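Penaeus monodon metallodensovirus major capsid protein (Penaeus monodon metallodensovirus, PDB 6WH7) assembles as 60 copies into the icosahedral shell of a shrimp densovirus, the protein coat that would enclose the viral genome. Local coordinates at residues L55-Y60 / R302-Q306; T62-L66 / H107-L113; N130-D136 / K286-T292; V239-N243 / G262-M268. All blocks are in the same frame, centred on the assembly; numbering follows the deposited sequence.

Contact 1. Residues L55-Y60 / R302-Q306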
loop_
_atom_site.group_PDB
_atom_site.type_symbol
_atom_site.label_atom_id
_atom_site.label_comp_id
_atom_site.label_asym_id
_atom_site.label_seq_id
_atom_site.Cartn_x
_atom_site.Cartn_y
_atom_site.Cartn_z
ATOM N N LEU A 55 -30.575 80.443 -5.393
ATOM C CA LEU A 55 -31.526 80.706 -6.462
ATOM C C LEU A 55 -31.104 81.845 -7.372
ATOM O O LEU A 55 -31.516 81.874 -8.532
ATOM C CB LEU A 55 -32.900 81.005 -5.880
ATOM C CG LEU A 55 -33.659 79.832 -5.279
ATOM C CD1 LEU A 55 -34.861 80.342 -4.542
ATOM C CD2 LEU A 55 -34.099 78.923 -6.394
ATOM N N SER A 56 -30.315 82.793 -6.881
ATOM C CA SER A 56 -29.819 83.836 -7.760
ATOM C C SER A 56 -28.717 83.335 -8.674
ATOM O O SER A 56 -28.465 83.950 -9.712
ATOM C CB SER A 56 -29.309 85.019 -6.945
ATOM O OG SER A 56 -28.186 84.645 -6.172
ATOM N N MET A 57 -28.054 82.243 -8.312
ATOM C CA MET A 57 -26.987 81.690 -9.126
ATOM C C MET A 57 -27.439 80.617 -10.098
ATOM O O MET A 57 -26.638 80.204 -10.936
ATOM C CB MET A 57 -25.888 81.097 -8.245
ATOM C CG MET A 57 -25.013 82.099 -7.561
ATOM S SD MET A 57 -23.752 81.211 -6.659
ATOM C CE MET A 57 -22.850 80.499 -8.027
ATOM N N VAL A 58 -28.674 80.135 -10.009
ATOM C CA VAL A 58 -29.082 79.047 -10.885
ATOM C C VAL A 58 -29.175 79.561 -12.312
ATOM O O VAL A 58 -29.779 80.607 -12.579
ATOM C CB VAL A 58 -30.395 78.411 -10.405
ATOM C CG1 VAL A 58 -31.490 79.420 -10.334
ATOM C CG2 VAL A 58 -30.796 77.301 -11.338
ATOM N N VAL A 59 -28.537 78.846 -13.229
ATOM C CA VAL A 59 -28.441 79.243 -14.624
ATOM C C VAL A 59 -29.462 78.455 -15.422
ATOM O O VAL A 59 -29.488 77.222 -15.367
ATOM C CB VAL A 59 -27.026 79.011 -15.171
ATOM C CG1 VAL A 59 -26.987 79.301 -16.641
ATOM C CG2 VAL A 59 -26.040 79.876 -14.438
ATOM N N TYR A 60 -30.295 79.162 -16.166
ATOM C CA TYR A 60 -31.296 78.548 -17.012
ATOM C C TYR A 60 -30.875 78.687 -18.461
ATOM O O TYR A 60 -30.268 79.682 -18.851
ATOM C CB TYR A 60 -32.645 79.205 -16.812
ATOM C CG TYR A 60 -33.143 79.171 -15.403
ATOM C CD1 TYR A 60 -33.913 78.128 -14.944
ATOM C CD2 TYR A 60 -32.832 80.190 -14.528
ATOM C CE1 TYR A 60 -34.362 78.104 -13.660
ATOM C CE2 TYR A 60 -33.268 80.167 -13.248
ATOM C CZ TYR A 60 -34.039 79.130 -12.815
ATOM O OH TYR A 60 -34.484 79.116 -11.520
ATOM N N ARG A 302 -30.364 84.084 -16.107
ATOM C CA ARG A 302 -30.222 84.013 -14.669
ATOM C C ARG A 302 -31.219 84.979 -14.056
ATOM O O ARG A 302 -31.520 86.023 -14.634
ATOM C CB ARG A 302 -28.773 84.309 -14.283
ATOM C CG ARG A 302 -28.524 84.475 -12.839
ATOM C CD ARG A 302 -27.058 84.658 -12.555
ATOM N NE ARG A 302 -26.329 83.401 -12.515
ATOM C CZ ARG A 302 -25.023 83.313 -12.313
ATOM N NH1 ARG A 302 -24.303 84.407 -12.171
ATOM N NH2 ARG A 302 -24.436 82.134 -12.259
ATOM N N LEU A 303 -31.752 84.610 -12.898
ATOM C CA LEU A 303 -32.898 85.295 -12.329
ATOM C C LEU A 303 -32.479 86.326 -11.294
ATOM O O LEU A 303 -31.303 86.511 -10.985
ATOM C CB LEU A 303 -33.866 84.302 -11.700
ATOM C CG LEU A 303 -34.413 83.300 -12.698
ATOM C CD1 LEU A 303 -35.454 82.435 -12.078
ATOM C CD2 LEU A 303 -34.955 84.023 -13.828
ATOM N N TRP A 304 -33.483 86.995 -10.747
ATOM C CA TRP A 304 -33.327 88.084 -9.805
ATOM C C TRP A 304 -32.990 87.575 -8.409
ATOM O O TRP A 304 -33.161 86.399 -8.085
ATOM C CB TRP A 304 -34.594 88.921 -9.779
ATOM C CG TRP A 304 -34.853 89.529 -11.096
ATOM C CD1 TRP A 304 -35.684 89.061 -12.057
ATOM C CD2 TRP A 304 -34.239 90.699 -11.629
ATOM N NE1 TRP A 304 -35.651 89.879 -13.148
ATOM C CE2 TRP A 304 -34.765 90.895 -12.910
ATOM C CE3 TRP A 304 -33.303 91.608 -11.141
ATOM C CZ2 TRP A 304 -34.390 91.957 -13.711
ATOM C CZ3 TRP A 304 -32.934 92.656 -11.936
ATOM C CH2 TRP A 304 -33.474 92.827 -13.205
ATOM N N GLU A 305 -32.484 88.488 -7.587
ATOM C CA GLU A 305 -32.127 88.165 -6.215
ATOM C C GLU A 305 -33.344 87.729 -5.417
ATOM O O GLU A 305 -34.432 88.290 -5.550
ATOM C CB GLU A 305 -31.492 89.374 -5.540
ATOM C CG GLU A 305 -30.189 89.806 -6.139
ATOM C CD GLU A 305 -30.373 90.725 -7.320
ATOM O OE1 GLU A 305 -31.527 91.001 -7.694
ATOM O OE2 GLU A 305 -29.359 91.171 -7.877
ATOM N N GLN A 306 -33.154 86.723 -4.576
ATOM C CA GLN A 306 -34.200 86.330 -3.654
ATOM C C GLN A 306 -34.289 87.308 -2.493
ATOM O O GLN A 306 -33.359 88.061 -2.205
ATOM C CB GLN A 306 -33.961 84.924 -3.124
ATOM C CG GLN A 306 -34.076 83.871 -4.170
ATOM C CD GLN A 306 -35.414 83.897 -4.848
ATOM O OE1 GLN A 306 -36.429 84.164 -4.223
ATOM N NE2 GLN A 306 -35.425 83.615 -6.137
#

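Contact 2. Residues T62-L66 / H107-L113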
loop_
_atom_site.group_PDB
_atom_site.type_symbol
_atom_site.label_atom_id
_atom_site.label_comp_id
_atom_site.label_asym_id
_atom_site.label_seq_id
_atom_site.Cartn_x
_atom_site.Cartn_y
_atom_site.Cartn_z
ATOM N N THR A 62 -31.902 78.479 -22.586
ATOM C CA THR A 62 -32.907 78.530 -23.628
ATOM C C THR A 62 -32.205 78.676 -24.963
ATOM O O THR A 62 -30.996 78.885 -25.035
ATOM C CB THR A 62 -33.890 79.680 -23.428
ATOM O OG1 THR A 62 -34.952 79.553 -24.378
ATOM C CG2 THR A 62 -33.211 81.009 -23.640
ATOM N N ALA A 63 -32.974 78.535 -26.030
ATOM C CA ALA A 63 -32.460 78.772 -27.361
ATOM C C ALA A 63 -33.493 79.546 -28.154
ATOM O O ALA A 63 -34.647 79.682 -27.750
ATOM C CB ALA A 63 -32.102 77.467 -28.075
ATOM N N ILE A 64 -33.052 80.076 -29.285
ATOM C CA ILE A 64 -33.929 80.632 -30.299
ATOM C C ILE A 64 -33.566 79.944 -31.600
ATOM O O ILE A 64 -32.461 80.132 -32.118
ATOM C CB ILE A 64 -33.791 82.150 -30.425
ATOM C CG1 ILE A 64 -34.305 82.826 -29.161
ATOM C CG2 ILE A 64 -34.528 82.644 -31.645
ATOM C CD1 ILE A 64 -34.009 84.279 -29.096
ATOM N N LYS A 65 -34.481 79.143 -32.123
ATOM C CA LYS A 65 -34.281 78.430 -33.372
ATOM C C LYS A 65 -35.180 79.058 -34.419
ATOM O O LYS A 65 -36.387 79.175 -34.207
ATOM C CB LYS A 65 -34.586 76.945 -33.203
ATOM C CG LYS A 65 -33.628 76.258 -32.270
ATOM C CD LYS A 65 -34.086 74.883 -31.875
ATOM C CE LYS A 65 -34.130 73.957 -33.058
ATOM N NZ LYS A 65 -34.566 72.598 -32.656
ATOM N N LEU A 66 -34.592 79.486 -35.526
ATOM C CA LEU A 66 -35.327 80.116 -36.607
ATOM C C LEU A 66 -34.945 79.462 -37.921
ATOM O O LEU A 66 -33.780 79.132 -38.142
ATOM C CB LEU A 66 -35.048 81.608 -36.674
ATOM C CG LEU A 66 -35.563 82.467 -35.530
ATOM C CD1 LEU A 66 -35.030 83.862 -35.669
ATOM C CD2 LEU A 66 -37.063 82.480 -35.559
ATOM N N HIS A 107 -37.596 87.369 -31.468
ATOM C CA HIS A 107 -38.252 86.196 -30.928
ATOM C C HIS A 107 -38.701 86.488 -29.506
ATOM O O HIS A 107 -38.101 87.299 -28.800
ATOM C CB HIS A 107 -37.304 85.004 -30.969
ATOM C CG HIS A 107 -37.970 83.690 -30.734
ATOM N ND1 HIS A 107 -38.256 83.215 -29.476
ATOM C CD2 HIS A 107 -38.395 82.743 -31.599
ATOM C CE1 HIS A 107 -38.837 82.035 -29.575
ATOM N NE2 HIS A 107 -38.933 81.726 -30.852
ATOM N N LYS A 108 -39.785 85.841 -29.086
ATOM C CA LYS A 108 -40.334 86.172 -27.781
ATOM C C LYS A 108 -39.484 85.645 -26.641
ATOM O O LYS A 108 -39.536 86.204 -25.544
ATOM C CB LYS A 108 -41.758 85.655 -27.645
ATOM C CG LYS A 108 -42.722 86.350 -28.546
ATOM C CD LYS A 108 -44.128 85.973 -28.238
ATOM C CE LYS A 108 -44.534 86.575 -26.923
ATOM N NZ LYS A 108 -44.535 88.052 -26.972
ATOM N N ASN A 109 -38.708 84.586 -26.863
ATOM C CA ASN A 109 -37.784 84.148 -25.828
ATOM C C ASN A 109 -36.726 85.192 -25.550
ATOM O O ASN A 109 -36.196 85.250 -24.440
ATOM C CB ASN A 109 -37.118 82.833 -26.209
ATOM C CG ASN A 109 -38.005 81.657 -25.973
ATOM O OD1 ASN A 109 -38.936 81.723 -25.183
ATOM N ND2 ASN A 109 -37.715 80.559 -26.637
ATOM N N TYR A 110 -36.402 86.021 -26.533
ATOM C CA TYR A 110 -35.412 87.048 -26.270
ATOM C C TYR A 110 -36.011 88.205 -25.490
ATOM O O TYR A 110 -35.400 88.690 -24.535
ATOM C CB TYR A 110 -34.798 87.557 -27.563
ATOM C CG TYR A 110 -33.716 88.543 -27.262
ATOM C CD1 TYR A 110 -32.486 88.106 -26.822
ATOM C CD2 TYR A 110 -33.931 89.903 -27.369
ATOM C CE1 TYR A 110 -31.498 88.979 -26.521
ATOM C CE2 TYR A 110 -32.941 90.791 -27.070
ATOM C CZ TYR A 110 -31.726 90.317 -26.644
ATOM O OH TYR A 110 -30.712 91.172 -26.339
ATOM N N SER A 111 -37.198 88.667 -25.884
ATOM C CA SER A 111 -37.873 89.711 -25.128
ATOM C C SER A 111 -38.056 89.316 -23.677
ATOM O O SER A 111 -38.205 90.186 -22.816
ATOM C CB SER A 111 -39.226 90.018 -25.757
ATOM O OG SER A 111 -39.057 90.526 -27.068
ATOM N N MET A 112 -38.060 88.021 -23.398
ATOM C CA MET A 112 -38.090 87.532 -22.033
ATOM C C MET A 112 -36.720 87.576 -21.373
ATOM O O MET A 112 -36.612 87.928 -20.196
ATOM C CB MET A 112 -38.628 86.117 -22.016
ATOM C CG MET A 112 -38.391 85.477 -20.713
ATOM S SD MET A 112 -39.247 83.945 -20.543
ATOM C CE MET A 112 -38.392 83.360 -19.100
ATOM N N LEU A 113 -35.667 87.208 -22.104
ATOM C CA LEU A 113 -34.314 87.320 -21.574
ATOM C C LEU A 113 -34.019 88.715 -21.058
ATOM O O LEU A 113 -33.172 88.873 -20.176
ATOM C CB LEU A 113 -33.298 86.962 -22.647
ATOM C CG LEU A 113 -33.313 85.526 -23.141
ATOM C CD1 LEU A 113 -32.378 85.390 -24.300
ATOM C CD2 LEU A 113 -32.912 84.607 -22.033
#

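Contact 3. Residues N130-D136 / K286-T292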
loop_
_atom_site.group_PDB
_atom_site.type_symbol
_atom_site.label_atom_id
_atom_site.label_comp_id
_atom_site.label_asym_id
_atom_site.label_seq_id
_atom_site.Cartn_x
_atom_site.Cartn_y
_atom_site.Cartn_z
ATOM N N ASN A 130 -30.337 71.440 -47.860
ATOM C CA ASN A 130 -31.215 71.178 -48.997
ATOM C C ASN A 130 -30.977 72.194 -50.116
ATOM O O ASN A 130 -31.843 72.988 -50.485
ATOM C CB ASN A 130 -32.669 71.156 -48.527
ATOM C CG ASN A 130 -32.919 70.059 -47.528
ATOM O OD1 ASN A 130 -33.352 70.312 -46.413
ATOM N ND2 ASN A 130 -32.655 68.828 -47.925
ATOM N N LEU A 131 -29.764 72.118 -50.656
ATOM C CA LEU A 131 -29.334 73.044 -51.690
ATOM C C LEU A 131 -30.032 72.740 -53.001
ATOM O O LEU A 131 -30.091 71.587 -53.427
ATOM C CB LEU A 131 -27.825 72.962 -51.875
ATOM C CG LEU A 131 -27.238 73.853 -52.956
ATOM C CD1 LEU A 131 -27.429 75.300 -52.605
ATOM C CD2 LEU A 131 -25.799 73.554 -53.150
ATOM N N ILE A 132 -30.560 73.780 -53.640
ATOM C CA ILE A 132 -31.151 73.687 -54.968
ATOM C C ILE A 132 -30.437 74.684 -55.860
ATOM O O ILE A 132 -30.486 75.891 -55.609
ATOM C CB ILE A 132 -32.663 73.959 -54.959
ATOM C CG1 ILE A 132 -33.395 72.873 -54.189
ATOM C CG2 ILE A 132 -33.191 74.027 -56.373
ATOM C CD1 ILE A 132 -34.828 73.203 -53.928
ATOM N N LEU A 133 -29.788 74.186 -56.897
ATOM C CA LEU A 133 -29.005 75.001 -57.807
ATOM C C LEU A 133 -29.759 75.197 -59.110
ATOM O O LEU A 133 -30.394 74.268 -59.615
ATOM C CB LEU A 133 -27.659 74.341 -58.071
ATOM C CG LEU A 133 -26.748 74.192 -56.861
ATOM C CD1 LEU A 133 -25.609 73.300 -57.206
ATOM C CD2 LEU A 133 -26.232 75.538 -56.433
ATOM N N THR A 134 -29.694 76.412 -59.646
ATOM C CA THR A 134 -30.352 76.749 -60.897
ATOM C C THR A 134 -29.447 77.668 -61.705
ATOM O O THR A 134 -28.551 78.317 -61.167
ATOM C CB THR A 134 -31.717 77.424 -60.671
ATOM O OG1 THR A 134 -31.544 78.633 -59.934
ATOM C CG2 THR A 134 -32.664 76.518 -59.902
ATOM N N SER A 135 -29.687 77.711 -63.012
ATOM C CA SER A 135 -28.992 78.616 -63.916
ATOM C C SER A 135 -30.003 79.490 -64.638
ATOM O O SER A 135 -31.115 79.053 -64.933
ATOM C CB SER A 135 -28.150 77.861 -64.950
ATOM O OG SER A 135 -27.070 77.172 -64.348
ATOM N N ASP A 136 -29.608 80.732 -64.917
ATOM C CA ASP A 136 -30.467 81.700 -65.585
ATOM C C ASP A 136 -30.471 81.613 -67.106
ATOM O O ASP A 136 -31.455 82.041 -67.718
ATOM C CB ASP A 136 -30.075 83.116 -65.183
ATOM C CG ASP A 136 -30.558 83.486 -63.813
ATOM O OD1 ASP A 136 -31.482 82.811 -63.317
ATOM O OD2 ASP A 136 -30.025 84.451 -63.226
ATOM N N LYS A 286 -24.657 82.132 -65.011
ATOM C CA LYS A 286 -25.326 82.743 -63.878
ATOM C C LYS A 286 -25.918 81.606 -63.064
ATOM O O LYS A 286 -26.889 80.973 -63.481
ATOM C CB LYS A 286 -26.383 83.733 -64.349
ATOM C CG LYS A 286 -25.789 84.926 -65.063
ATOM C CD LYS A 286 -26.847 85.937 -65.442
ATOM C CE LYS A 286 -26.215 87.205 -65.989
ATOM N NZ LYS A 286 -25.670 87.018 -67.361
ATOM N N LEU A 287 -25.326 81.343 -61.908
ATOM C CA LEU A 287 -25.715 80.232 -61.062
ATOM C C LEU A 287 -26.495 80.764 -59.878
ATOM O O LEU A 287 -26.122 81.774 -59.278
ATOM C CB LEU A 287 -24.501 79.453 -60.569
ATOM C CG LEU A 287 -23.677 78.756 -61.640
ATOM C CD1 LEU A 287 -22.442 78.127 -61.026
ATOM C CD2 LEU A 287 -24.516 77.720 -62.345
ATOM N N ASN A 288 -27.581 80.086 -59.551
ATOM C CA ASN A 288 -28.448 80.513 -58.476
ATOM C C ASN A 288 -28.584 79.357 -57.507
ATOM O O ASN A 288 -28.367 78.200 -57.862
ATOM C CB ASN A 288 -29.804 80.939 -59.010
ATOM C CG ASN A 288 -29.687 81.964 -60.098
ATOM O OD1 ASN A 288 -29.366 83.120 -59.854
ATOM N ND2 ASN A 288 -29.946 81.540 -61.324
ATOM N N ALA A 289 -28.921 79.674 -56.271
ATOM C CA ALA A 289 -29.008 78.645 -55.256
ATOM C C ALA A 289 -30.164 78.935 -54.324
ATOM O O ALA A 289 -30.378 80.078 -53.923
ATOM C CB ALA A 289 -27.711 78.540 -54.457
ATOM N N GLN A 290 -30.922 77.896 -54.010
ATOM C CA GLN A 290 -31.812 77.904 -52.867
ATOM C C GLN A 290 -31.307 76.899 -51.847
ATOM O O GLN A 290 -30.818 75.827 -52.203
ATOM C CB GLN A 290 -33.243 77.512 -53.213
ATOM C CG GLN A 290 -34.146 77.791 -52.040
ATOM C CD GLN A 290 -35.391 76.984 -52.036
ATOM O OE1 GLN A 290 -35.564 76.097 -52.857
ATOM N NE2 GLN A 290 -36.270 77.273 -51.109
ATOM N N PHE A 291 -31.454 77.239 -50.579
ATOM C CA PHE A 291 -31.230 76.288 -49.505
ATOM C C PHE A 291 -32.057 76.732 -48.315
ATOM O O PHE A 291 -32.720 77.769 -48.347
ATOM C CB PHE A 291 -29.742 76.170 -49.173
ATOM C CG PHE A 291 -29.074 77.479 -48.932
ATOM C CD1 PHE A 291 -29.043 78.039 -47.677
ATOM C CD2 PHE A 291 -28.490 78.157 -49.972
ATOM C CE1 PHE A 291 -28.439 79.238 -47.472
ATOM C CE2 PHE A 291 -27.888 79.350 -49.768
ATOM C CZ PHE A 291 -27.856 79.891 -48.518
ATOM N N THR A 292 -32.019 75.933 -47.263
ATOM C CA THR A 292 -32.731 76.227 -46.034
ATOM C C THR A 292 -31.733 76.715 -45.000
ATOM O O THR A 292 -30.689 76.090 -44.797
ATOM C CB THR A 292 -33.465 74.989 -45.527
ATOM O OG1 THR A 292 -34.360 74.529 -46.540
ATOM C CG2 THR A 292 -34.259 75.315 -44.297
#

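Contact 4. Residues V239-N243 / G262-M268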
loop_
_atom_site.group_PDB
_atom_site.type_symbol
_atom_site.label_atom_id
_atom_site.label_comp_id
_atom_site.label_asym_id
_atom_site.label_seq_id
_atom_site.Cartn_x
_atom_site.Cartn_y
_atom_site.Cartn_z
ATOM N N VAL A 239 -21.788 88.871 -32.114
ATOM C CA VAL A 239 -21.847 87.950 -30.988
ATOM C C VAL A 239 -20.544 88.224 -30.254
ATOM O O VAL A 239 -19.560 88.618 -30.895
ATOM C CB VAL A 239 -21.957 86.474 -31.400
ATOM C CG1 VAL A 239 -22.817 86.282 -32.642
ATOM C CG2 VAL A 239 -20.616 85.811 -31.437
ATOM N N PRO A 240 -20.490 88.080 -28.937
ATOM C CA PRO A 240 -19.267 88.429 -28.211
ATOM C C PRO A 240 -18.048 87.704 -28.764
ATOM O O PRO A 240 -18.032 86.481 -28.891
ATOM C CB PRO A 240 -19.589 87.997 -26.785
ATOM C CG PRO A 240 -21.057 88.131 -26.704
ATOM C CD PRO A 240 -21.593 87.750 -28.028
ATOM N N GLN A 241 -17.013 88.478 -29.089
ATOM C CA GLN A 241 -15.804 87.950 -29.701
ATOM C C GLN A 241 -14.619 88.775 -29.250
ATOM O O GLN A 241 -14.720 89.992 -29.128
ATOM C CB GLN A 241 -15.865 87.995 -31.226
ATOM C CG GLN A 241 -16.900 87.121 -31.845
ATOM C CD GLN A 241 -16.997 87.341 -33.315
ATOM O OE1 GLN A 241 -16.560 88.354 -33.827
ATOM N NE2 GLN A 241 -17.606 86.412 -34.004
ATOM N N ASN A 242 -13.496 88.112 -29.039
ATOM C CA ASN A 242 -12.228 88.765 -28.750
ATOM C C ASN A 242 -11.367 88.636 -29.996
ATOM O O ASN A 242 -10.915 87.540 -30.326
ATOM C CB ASN A 242 -11.568 88.127 -27.534
ATOM C CG ASN A 242 -12.278 88.466 -26.246
ATOM O OD1 ASN A 242 -12.882 89.521 -26.118
ATOM N ND2 ASN A 242 -12.233 87.555 -25.295
ATOM N N ASN A 243 -11.138 89.749 -30.684
ATOM C CA ASN A 243 -10.580 89.733 -32.026
ATOM C C ASN A 243 -9.586 90.866 -32.186
ATOM O O ASN A 243 -9.388 91.684 -31.289
ATOM C CB ASN A 243 -11.662 89.914 -33.091
ATOM C CG ASN A 243 -12.593 88.766 -33.163
ATOM O OD1 ASN A 243 -12.266 87.669 -32.745
ATOM N ND2 ASN A 243 -13.767 88.998 -33.711
ATOM N N GLY A 262 -11.812 91.550 -21.577
ATOM C CA GLY A 262 -11.767 90.442 -22.504
ATOM C C GLY A 262 -10.384 89.829 -22.595
ATOM O O GLY A 262 -9.366 90.499 -22.451
ATOM N N VAL A 263 -10.359 88.528 -22.855
ATOM C CA VAL A 263 -9.149 87.720 -22.794
ATOM C C VAL A 263 -9.265 86.602 -23.824
ATOM O O VAL A 263 -10.364 86.116 -24.098
ATOM C CB VAL A 263 -8.945 87.170 -21.361
ATOM C CG1 VAL A 263 -7.898 86.104 -21.322
ATOM C CG2 VAL A 263 -8.529 88.272 -20.425
ATOM N N ASN A 264 -8.137 86.224 -24.425
ATOM C CA ASN A 264 -7.891 84.949 -25.110
ATOM C C ASN A 264 -8.300 84.801 -26.573
ATOM O O ASN A 264 -8.216 83.677 -27.056
ATOM C CB ASN A 264 -8.496 83.746 -24.370
ATOM C CG ASN A 264 -7.640 83.282 -23.240
ATOM O OD1 ASN A 264 -6.454 83.586 -23.188
ATOM N ND2 ASN A 264 -8.220 82.512 -22.338
ATOM N N ASN A 265 -8.821 85.810 -27.256
ATOM C CA ASN A 265 -9.074 85.616 -28.685
ATOM C C ASN A 265 -10.007 84.458 -29.001
ATOM O O ASN A 265 -9.553 83.393 -29.420
ATOM C CB ASN A 265 -7.776 85.394 -29.463
ATOM C CG ASN A 265 -8.007 85.313 -30.958
ATOM O OD1 ASN A 265 -8.927 85.921 -31.488
ATOM N ND2 ASN A 265 -7.183 84.541 -31.638
ATOM N N ARG A 266 -11.294 84.624 -28.761
ATOM C CA ARG A 266 -12.298 83.749 -29.338
ATOM C C ARG A 266 -13.053 84.570 -30.367
ATOM O O ARG A 266 -13.632 85.604 -30.030
ATOM C CB ARG A 266 -13.242 83.203 -28.273
ATOM C CG ARG A 266 -14.140 82.106 -28.758
ATOM C CD ARG A 266 -15.136 81.751 -27.696
ATOM N NE ARG A 266 -14.508 81.224 -26.497
ATOM C CZ ARG A 266 -14.278 79.939 -26.279
ATOM N NH1 ARG A 266 -14.645 79.039 -27.175
ATOM N NH2 ARG A 266 -13.699 79.555 -25.158
ATOM N N GLY A 267 -13.040 84.121 -31.612
ATOM C CA GLY A 267 -13.689 84.864 -32.668
ATOM C C GLY A 267 -14.250 83.904 -33.685
ATOM O O GLY A 267 -14.021 82.698 -33.620
ATOM N N MET A 268 -15.007 84.446 -34.625
ATOM C CA MET A 268 -15.614 83.640 -35.670
ATOM C C MET A 268 -15.069 84.030 -37.026
ATOM O O MET A 268 -14.994 85.214 -37.351
ATOM C CB MET A 268 -17.133 83.761 -35.661
ATOM C CG MET A 268 -17.732 83.132 -34.451
ATOM S SD MET A 268 -19.486 82.861 -34.579
ATOM C CE MET A 268 -20.029 84.479 -34.332
#

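Contact 1. Residues L55-Y60 / R302-Q306
The guanidinium of R302 has the CA of M57 over one face and the carbonyl oxygen of V58 at its edge, near its plane, while CG2 of V59 comes in obliquely, 3.5 Å from R302 NH2. The other flat group is the Y60 ring. V58 CG2 from its own segment lies 4.0 Å above one of its faces, offset toward the rim. The L303 and Y60 side chains cross at about a right angle, L303 CD1 coming obliquely to within 3.4 Å of Y60 CE2. R302 starts out extended and bends at chi3 (-81°), which turns the guanidinium back over 55-60. There R302 NH2 gives a weak hydrogen bond to M57 O, 3.2 Å long and bent to 132°. Lower on the same side chain, R302 CG rests 3.2 Å from S56 O. At the far end, L55 lays its CB 3.5 Å from Q306 CG, with its CD1 against the flat amide. That amide is held by backbone of a second subunit, K65 N on OE1 and A63 O on NE2. R302 NH1 bonds to R352 O of a third subunit, and Y60 OH to R61 O of the second. In the fold, helix 53-57 and the chain leading into strand 59-75 lie against the chain leaving strand 287-302, next to W229 of strand 229-230.

Contact 2. Residues T62-L66 / H107-L113
I64 drives its branches into the start of helix 108-113, where most of its surface is buried. Its CD1 meets Y110 CB at 3.7 Å, and its CG2 lies equally close to H107 CB, the I64 and H107 side chains running past one another in opposite senses. H107 is the N-cap: with CG anti to the backbone nitrogen (chi1 -167°), the ring swings back so that ND1 accepts N109 N at 3.0 Å and 162°, the donor tilted 18° from the ring plane. The strand belongs to the viral jelly roll, and the helix falls between the C and D strands, where parvovirus capsids commonly carry one. Away from I64 the grip slackens. L66 CD2 lies near the ring edge, 4.2 Å from H107 CD2, T62 CG2 reaches L113 CD2 only at 4.0 Å, and N109 ND2 makes a weak, 3.4 Å bond to A63 O. A second subunit closes off the T62 and N109 side: its L303 packs on T62, and its W304 N binds N109 OD1.

Contact 3. Residues N130-D136 / K286-T292
L131 and L133 lean over A289 on one face of an antiparallel pair that joins strands 118-135 and 287-302, D and its partner in the jelly-roll BIDG sheet. The methyl of A289 makes a low spot between larger neighbours: L131 CD1 settles 3.7 Å from A289 CB, and L133 CD2 approaches the same atom at 3.9 Å. L131 gets there with CG anti to the backbone N (chi1 178°), and its CD1 also touches the F291 ring obliquely. M157 of strand 157-162 packs onto all four residues, so the dip at A289 is roofed by the opposite sheet of the sandwich. The other face is more polar. I132 and Q290 lie side by side, pointing the same way, whereas T134 and N288 cross at about a right angle. F151 packs on I132 and T134, and another subunit adds Y156 on I132 and F285 on T134. Paired backbone bonds link I132 with Q290 and T134 with N288; T134 N to N288 O is 2.9 Å and 164°, the donor 42° above the carbonyl plane. A last rung runs from D136 N to K286 O, 3.1 Å. Beyond it the chain enters the D-E loop, which in parvoviruses typically surrounds the fivefold channel. D136 OD1 forms a salt bridge with R73 and also takes a weak, bent bond from N288 ND2 at 2.8 Å.

Contact 4. Residues V239-N243 / G262-M268
N242 ties the two segments together. Its backbone N donates to R266 O at 2.7 Å and 150°, the donor tilted 27° from the carbonyl plane, and its carbonyl oxygen receives a CA-H...O contact from N265 CA, 3.1 Å away. With CG beside its own backbone nitrogen (chi1 -72°), the N242 side chain extends to the bend at 262-264, where ND2 makes a weak, bent bond to V263 O. Next along the chain, N243 OD1 comes 3.1 Å from G267 CA. Farther on, M268 bends at chi3 and crosses both V239 and Q241 at about a right angle, its CE between V239 and the Q241 amide, the exact spacing doubtful at this resolution.

A second layer fixes these groups. The N242 amide is gripped at both ends, ND2 also by M362 O and OD1 by A248 N, which sets its rotation. M268 is backed by W85, H222 and V124, and V239 by M88 of helix 88-92. Outside these, another subunit packs I258 on N242 and N265, and its D367 OD2 accepts from G262 N. Two irregular segments held by backbone and asparagine bonds, within the long insertion between the G and H strands, are in keeping with the GH loop of parvovirus capsid proteins, through which neighbouring subunits interlock.

Starting at the N terminus, 55-60 waits for 302-306, so contact 1 closes the longest loop and encloses the other three. Its strand 59-75 continues straight into contact 2, a short loop shut by helix 108-113 before the D strand begins. Contact 3 opens at 130-136 and closes at 286-292, and contact 4, joining 239-243 to 262-268, lies wholly within that span; no two loops cross. Contacts 1 and 2 both use strand 59-75, and contact 3 pairs 118-135 with 287-302 in the same sheet. Contacts 1 and 3 are centred about 47 Å apart, on opposite sides of the chain's centre. Contact 4 joins two parts of the GH insertion, and contacts 1 and 2 face the same second subunit.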